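Local structure of CurD (Moorea producens 3L, 5KP7) at residues 33-38 / 374-379; 77-82 / 165-170; 209-214 / 358-363. The protein binds 4'-phosphopantetheine and probably acts as an HMG-CoA synthase-like acyltransferase that condenses an acetyl unit with a beta-ketoacyl thioester. The protein carries 3 engineered substitutions. One frame throughout, in Å; residues are numbered along the deposited sequence. Where two conformers were deposited one is given.

Contact 1 (33-38 / 374-379)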
# COMPACT_ATOMS: atom_id res chain seq x y z
N LEU A 33 12.79 2.59 -11.61
CA LEU A 33 11.63 2.79 -10.74
C LEU A 33 11.48 4.29 -10.52
O LEU A 33 12.46 4.97 -10.15
CB LEU A 33 11.87 2.08 -9.39
CG LEU A 33 10.74 2.10 -8.33
CD1 LEU A 33 10.97 1.00 -7.31
CD2 LEU A 33 10.63 3.41 -7.59
N SER A 34 10.27 4.78 -10.66
CA SER A 34 10.00 6.19 -10.45
C SER A 34 8.67 6.35 -9.73
O SER A 34 7.78 5.48 -9.84
CB SER A 34 10.05 6.93 -11.79
OG SER A 34 9.69 8.28 -11.63
N VAL A 35 8.55 7.42 -8.94
CA VAL A 35 7.41 7.62 -8.03
C VAL A 35 6.76 8.98 -8.32
O VAL A 35 7.48 9.94 -8.60
CB VAL A 35 7.92 7.64 -6.57
CG1 VAL A 35 6.84 8.09 -5.58
CG2 VAL A 35 8.49 6.29 -6.20
N TYR A 36 5.44 9.07 -8.20
CA TYR A 36 4.75 10.35 -8.09
C TYR A 36 3.89 10.31 -6.84
O TYR A 36 2.95 9.52 -6.78
CB TYR A 36 3.92 10.66 -9.33
CG TYR A 36 3.15 11.96 -9.24
CD1 TYR A 36 3.80 13.18 -9.07
CD2 TYR A 36 1.77 11.98 -9.30
CE1 TYR A 36 3.10 14.37 -8.98
CE2 TYR A 36 1.06 13.18 -9.21
CZ TYR A 36 1.73 14.38 -9.05
OH TYR A 36 1.08 15.60 -8.99
N GLY A 37 4.24 11.15 -5.87
CA GLY A 37 3.56 11.19 -4.58
C GLY A 37 2.59 12.33 -4.42
O GLY A 37 2.30 12.76 -3.29
N GLY A 38 2.11 12.84 -5.54
CA GLY A 38 1.08 13.88 -5.60
C GLY A 38 1.64 15.27 -5.57
O GLY A 38 2.86 15.47 -5.42
N GLN A 374 16.99 9.77 -8.19
CA GLN A 374 15.61 10.13 -8.50
C GLN A 374 15.07 11.23 -7.58
O GLN A 374 14.09 11.90 -7.93
CB GLN A 374 14.71 8.88 -8.49
CG GLN A 374 15.23 7.72 -9.38
CD GLN A 374 15.80 8.18 -10.73
OE1 GLN A 374 15.09 8.81 -11.53
NE2 GLN A 374 17.08 7.87 -11.00
N GLY A 375 15.68 11.40 -6.42
CA GLY A 375 15.33 12.47 -5.51
C GLY A 375 13.92 12.39 -4.97
O GLY A 375 13.23 13.41 -4.86
N ILE A 376 13.49 11.19 -4.58
CA ILE A 376 12.14 11.02 -4.06
C ILE A 376 11.89 11.91 -2.82
O ILE A 376 10.88 12.58 -2.73
CB ILE A 376 11.78 9.55 -3.72
CG1 ILE A 376 11.79 8.67 -4.97
CG2 ILE A 376 10.41 9.48 -3.04
CD1 ILE A 376 11.84 7.18 -4.67
N SER A 377 12.83 11.93 -1.88
CA SER A 377 12.61 12.68 -0.65
C SER A 377 12.39 14.18 -0.92
O SER A 377 11.45 14.79 -0.40
CB SER A 377 13.78 12.48 0.31
OG SER A 377 13.61 13.24 1.49
N ALA A 378 13.22 14.74 -1.79
CA ALA A 378 13.04 16.12 -2.24
C ALA A 378 11.70 16.39 -2.92
O ALA A 378 11.08 17.43 -2.67
CB ALA A 378 14.18 16.53 -3.17
N GLN A 379 11.25 15.47 -3.78
CA GLN A 379 9.95 15.59 -4.46
C GLN A 379 8.84 15.66 -3.42
O GLN A 379 7.98 16.54 -3.48
CB GLN A 379 9.68 14.39 -5.39
CG GLN A 379 8.29 14.39 -6.01
CD GLN A 379 7.78 13.04 -6.51
OE1 GLN A 379 6.57 12.81 -6.52
NE2 GLN A 379 8.70 12.12 -6.88
O HOH W 1 13.75 6.17 -12.86
O HOH W 2 12.51 9.37 -11.01
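Q379 meets the end of the 33-36 strand amide-first, with both ends of its carboxamide used by the backbone on the two sides of Y36. OE1 of Q379 accepts from G37 N at 2.9 Å, and the bond is nearly straight (172° at the hydrogen). NE2 of Q379 donates to V35 O at 3.0 Å, but comes from well above that carbonyl's plane, 48° out of it. The two bonds together fix the rotation of the amide. The reach is made by an extended chain: CG stands anti to the backbone N, and the carbons beyond continue outward from the first turn of helix 376-381. Although the Y36 side chain starts out away from the helix, ring atom CD1 of Y36 still lies 3.8 Å from Q379 OE1. The two side chains run across each other at about a right angle; the ring and amide planes are only 15° apart, without the overlap of a stack. The phenol end of Y36 is bonded elsewhere, to E73.

One helical turn earlier, I376 supplies the apolar part: its CD1 touches V35 CG2 at 3.8 Å, and these side chains also cross roughly perpendicularly. Helix 325-336 touches the same pair, L328 meeting V35 and A331 meeting I376.

At the other end Q374 works through solvent. Its bent chain brings OE1 to a water that donates to it at 2.7 Å and, in one of two serine conformers, to S34 OG at 3.1 Å, while a second water joins L33 O to the same OE1, weakly on the glutamine side. NE2 of Q374 turns back to I370 O. The short helix 376-381 is thus joined to the C-terminal end of a central strand, beside helix 325-336, by a glutamine amide that bonds backbone, within the layered thiolase-like fold.

Contact 2 (77-82 / 165-170)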
# COMPACT_ATOMS: atom_id res chain seq x y z
N SER A 77 -3.14 10.68 -14.96
CA SER A 77 -2.16 11.72 -14.79
C SER A 77 -1.13 11.35 -13.73
O SER A 77 0.07 11.59 -13.93
CB SER A 77 -2.83 13.09 -14.55
OG SER A 77 -3.36 13.25 -13.26
N TYR A 78 -1.57 10.70 -12.64
CA TYR A 78 -0.63 10.22 -11.64
C TYR A 78 0.35 9.22 -12.28
O TYR A 78 1.56 9.29 -12.04
CB TYR A 78 -1.40 9.56 -10.48
CG TYR A 78 -1.61 10.45 -9.29
CD1 TYR A 78 -2.43 11.57 -9.35
CD2 TYR A 78 -0.99 10.18 -8.06
CE1 TYR A 78 -2.61 12.39 -8.24
CE2 TYR A 78 -1.17 10.99 -6.97
CZ TYR A 78 -2.00 12.06 -7.03
OH TYR A 78 -2.13 12.85 -5.90
N ALA A 79 -0.19 8.28 -13.05
CA ALA A 79 0.62 7.26 -13.71
C ALA A 79 1.64 7.83 -14.67
O ALA A 79 2.81 7.41 -14.68
CB ALA A 79 -0.27 6.26 -14.44
N VAL A 80 1.21 8.78 -15.52
CA VAL A 80 2.11 9.40 -16.46
C VAL A 80 3.23 10.17 -15.73
O VAL A 80 4.39 10.10 -16.11
CB VAL A 80 1.34 10.29 -17.47
CG1 VAL A 80 2.31 11.13 -18.31
CG2 VAL A 80 0.44 9.42 -18.35
N ASN A 81 2.88 10.91 -14.67
CA ASN A 81 3.89 11.60 -13.89
C ASN A 81 4.89 10.66 -13.21
O ASN A 81 6.09 11.01 -13.10
CB ASN A 81 3.21 12.56 -12.91
CG ASN A 81 2.57 13.74 -13.62
OD1 ASN A 81 3.13 14.28 -14.57
ND2 ASN A 81 1.43 14.18 -13.14
N ALA A 82 4.42 9.48 -12.79
CA ALA A 82 5.32 8.48 -12.22
C ALA A 82 6.27 7.90 -13.28
O ALA A 82 7.46 7.69 -13.01
CB ALA A 82 4.53 7.39 -11.55
N ILE A 165 2.71 0.09 -14.11
CA ILE A 165 2.44 1.27 -13.30
C ILE A 165 1.29 0.99 -12.39
O ILE A 165 0.17 0.71 -12.84
CB ILE A 165 2.14 2.55 -14.12
CG1 ILE A 165 3.17 2.76 -15.23
CG2 ILE A 165 2.07 3.77 -13.20
CD1 ILE A 165 2.79 3.86 -16.20
N ALA A 166 1.56 1.06 -11.09
CA ALA A 166 0.53 0.95 -10.07
C ALA A 166 0.12 2.38 -9.71
O ALA A 166 0.96 3.22 -9.38
CB ALA A 166 1.04 0.21 -8.83
N THR A 167 -1.16 2.68 -9.88
CA THR A 167 -1.69 4.03 -9.68
C THR A 167 -3.03 3.98 -9.00
O THR A 167 -3.90 3.19 -9.39
CB THR A 167 -1.79 4.81 -11.03
OG1 THR A 167 -2.28 6.11 -10.77
CG2 THR A 167 -2.67 4.09 -12.04
N ASP A 168 -3.21 4.79 -7.96
CA ASP A 168 -4.49 4.83 -7.22
C ASP A 168 -4.67 6.20 -6.55
O ASP A 168 -3.69 6.83 -6.14
CB ASP A 168 -4.58 3.70 -6.18
CG ASP A 168 -5.07 2.36 -6.78
OD1 ASP A 168 -6.17 2.32 -7.35
OD2 ASP A 168 -4.34 1.36 -6.66
N ILE A 169 -5.93 6.64 -6.50
CA ILE A 169 -6.31 7.86 -5.79
C ILE A 169 -7.46 7.51 -4.88
O ILE A 169 -8.13 6.52 -5.09
CB ILE A 169 -6.72 8.95 -6.78
CG1 ILE A 169 -5.47 9.31 -7.59
CG2 ILE A 169 -7.32 10.16 -6.08
CD1 ILE A 169 -5.72 10.29 -8.63
N SER A 170 -7.70 8.34 -3.89
CA SER A 170 -8.86 8.15 -2.97
C SER A 170 -9.80 9.32 -3.12
O SER A 170 -9.69 10.29 -2.38
CB SER A 170 -8.33 8.05 -1.54
OG SER A 170 -7.48 6.92 -1.42
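I165, T167 and I169, alternate residues of one chain segment, face A79 and Y78 of helix 77-82, forming a buried helix-on-sheet layer of the thiolase-like fold. The axes of the helix and of strand 165-168 approach to 7.9 Å and run roughly antiparallel, at 140°.

Beginning at I165, its CG2 branch presses on A79 CB at 3.6 Å, while CD1 extends past the same residue toward A79 O. I119 of helix 115-123 touches both residues. At T167, where the backbones come nearest, CB and CG2 pack on the A79 methyl. OG1, set anti to the backbone N (chi1 -179°), lies 3.6 Å from Y78 CB, and its hydrogen bond goes to P75 O on the first turn of helix 75-89, tying that turn to the strand.

I169, past the strand, meets the Y78 ring. Its CG1 makes a CH-pi contact over the face, 4.2 Å from the ring centroid and 11° off the normal, and its CD1 sits above the same face, over the CD1-CE1 side, 3.6 Å from Y78 CD1.

Contact 3 (209-214 / 358-363)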
# COMPACT_ATOMS: atom_id res chain seq x y z
N GLN A 209 17.06 -6.93 -8.67
CA GLN A 209 17.29 -8.20 -9.32
C GLN A 209 16.39 -9.26 -8.64
O GLN A 209 16.62 -9.59 -7.50
CB GLN A 209 18.79 -8.54 -9.22
CG GLN A 209 19.73 -7.51 -9.90
CD GLN A 209 20.37 -6.42 -9.00
OE1 GLN A 209 20.78 -6.68 -7.86
NE2 GLN A 209 20.53 -5.20 -9.58
N ILE A 210 15.38 -9.76 -9.35
CA ILE A 210 14.42 -10.73 -8.82
C ILE A 210 15.05 -12.10 -8.54
O ILE A 210 15.85 -12.59 -9.33
CB ILE A 210 13.19 -10.85 -9.78
CG1 ILE A 210 12.30 -9.60 -9.67
CG2 ILE A 210 12.37 -12.11 -9.54
CD1 ILE A 210 11.45 -9.50 -8.41
N ASP A 211 14.72 -12.67 -7.37
CA ASP A 211 15.00 -14.08 -7.06
C ASP A 211 13.99 -14.95 -7.79
O ASP A 211 12.85 -15.10 -7.34
CB ASP A 211 14.94 -14.33 -5.55
CG ASP A 211 16.06 -13.61 -4.76
OD1 ASP A 211 17.24 -13.55 -5.23
OD2 ASP A 211 15.77 -13.14 -3.63
N VAL A 212 14.38 -15.50 -8.94
CA VAL A 212 13.44 -16.14 -9.87
C VAL A 212 12.85 -17.42 -9.23
O VAL A 212 13.59 -18.26 -8.70
CB VAL A 212 14.12 -16.45 -11.23
CG1 VAL A 212 13.24 -17.31 -12.13
CG2 VAL A 212 14.51 -15.14 -11.92
N GLY A 213 11.52 -17.54 -9.28
CA GLY A 213 10.83 -18.69 -8.71
C GLY A 213 10.74 -18.73 -7.19
O GLY A 213 10.22 -19.69 -6.63
N CYS A 214 11.22 -17.69 -6.51
CA CYS A 214 11.13 -17.62 -5.06
C CYS A 214 9.86 -16.86 -4.77
O CYS A 214 9.89 -15.63 -4.57
CB CYS A 214 12.38 -16.95 -4.50
SG CYS A 214 13.88 -17.88 -4.92
N PHE A 358 4.44 -13.41 -1.24
CA PHE A 358 5.75 -13.09 -0.68
C PHE A 358 6.81 -13.45 -1.71
O PHE A 358 6.77 -14.54 -2.31
CB PHE A 358 6.00 -13.85 0.63
CG PHE A 358 7.27 -13.44 1.34
CD1 PHE A 358 8.52 -13.96 0.96
CD2 PHE A 358 7.24 -12.50 2.35
CE1 PHE A 358 9.70 -13.55 1.60
CE2 PHE A 358 8.40 -12.07 2.97
CZ PHE A 358 9.62 -12.62 2.62
N TYR A 359 7.74 -12.51 -1.96
CA TYR A 359 8.76 -12.70 -2.98
C TYR A 359 9.99 -11.90 -2.61
O TYR A 359 9.99 -11.27 -1.57
CB TYR A 359 8.23 -12.32 -4.35
CG TYR A 359 7.67 -10.92 -4.54
CD1 TYR A 359 6.44 -10.54 -4.03
CD2 TYR A 359 8.32 -10.02 -5.36
CE1 TYR A 359 5.90 -9.27 -4.27
CE2 TYR A 359 7.77 -8.75 -5.63
CZ TYR A 359 6.55 -8.40 -5.10
OH TYR A 359 6.01 -7.15 -5.40
N SER A 360 11.06 -11.97 -3.41
CA SER A 360 12.33 -11.34 -2.96
C SER A 360 13.24 -10.98 -4.10
O SER A 360 13.08 -11.45 -5.22
CB SER A 360 13.05 -12.26 -1.96
OG SER A 360 13.42 -13.51 -2.55
N GLY A 361 14.19 -10.10 -3.81
CA GLY A 361 15.23 -9.77 -4.77
C GLY A 361 16.38 -9.04 -4.11
O GLY A 361 16.36 -8.85 -2.89
N VAL A 362 17.33 -8.62 -4.93
CA VAL A 362 18.58 -8.02 -4.46
C VAL A 362 18.81 -6.65 -5.07
O VAL A 362 18.53 -6.42 -6.25
CB VAL A 362 19.76 -8.96 -4.81
CG1 VAL A 362 21.12 -8.31 -4.51
CG2 VAL A 362 19.62 -10.27 -4.07
N VAL A 363 19.33 -5.74 -4.24
CA VAL A 363 19.75 -4.41 -4.63
C VAL A 363 21.26 -4.28 -4.35
O VAL A 363 21.73 -4.63 -3.26
CB VAL A 363 19.01 -3.37 -3.79
CG1 VAL A 363 19.46 -1.96 -4.15
CG2 VAL A 363 17.51 -3.52 -4.01
O HOH W 3 10.96 -13.55 -5.99
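OD2 of D211 has two partners: S360 OG donates to its anti lone pair at 2.6 Å, and R344 on the adjoining strand 343-351 forms a salt bridge with it. S360 OG reaches the carboxylate because it lies between its own backbone N and carbonyl carbon (chi1 63°); the same hydroxyl also bonds Y255 OH.

The backbones pair antiparallel, with local axes 4.4 Å apart. Q209 and V362 form a hydrogen-bonded pair: Q209 N to V362 O is 2.9 Å and lies in the carbonyl plane, and V362 N returns to Q209 O at 2.8 Å. I210 and G361 make the next, non-hydrogen-bonded pair. Q209 O lies 3.1 Å from G361 CA, possible because a glycine has no CB to run into that oxygen. D211 N then bonds S360 O at 3.0 Å.

Beyond this point a type II turn, D211 to C214, lifts the chain off its partner. A water sits between turn and strand, accepting from S360 N at 3.0 Å, while C214 O receives a CA-H...O contact from Y359. The contact pairs two neighbouring strands of the mixed sheet, 208-219 and 355-363, as in the thiolase-like fold.

How the contacts relate
All three contacts involve the one mixed sheet, in which strands 161-168, 195-202, 29-36, 208-219 and 355-363 follow one another. Contacts 1 and 2 have centres 12 Å apart and touch directly: S34 OG, in one of its two conformers, lies 2.7 Å from A82 O, and the rings of Y36 and Y78 meet edge-to-face. Contact 3 lies farther along the sheet, its centre about 23 Å from that of contact 1 and 25 Å from that of contact 2, without touching either. Along the chain, contacts 2 and 3 come in series, both nested within the long loop that contact 1 closes. The shared sheet thus joins early and late parts of the chain into one body.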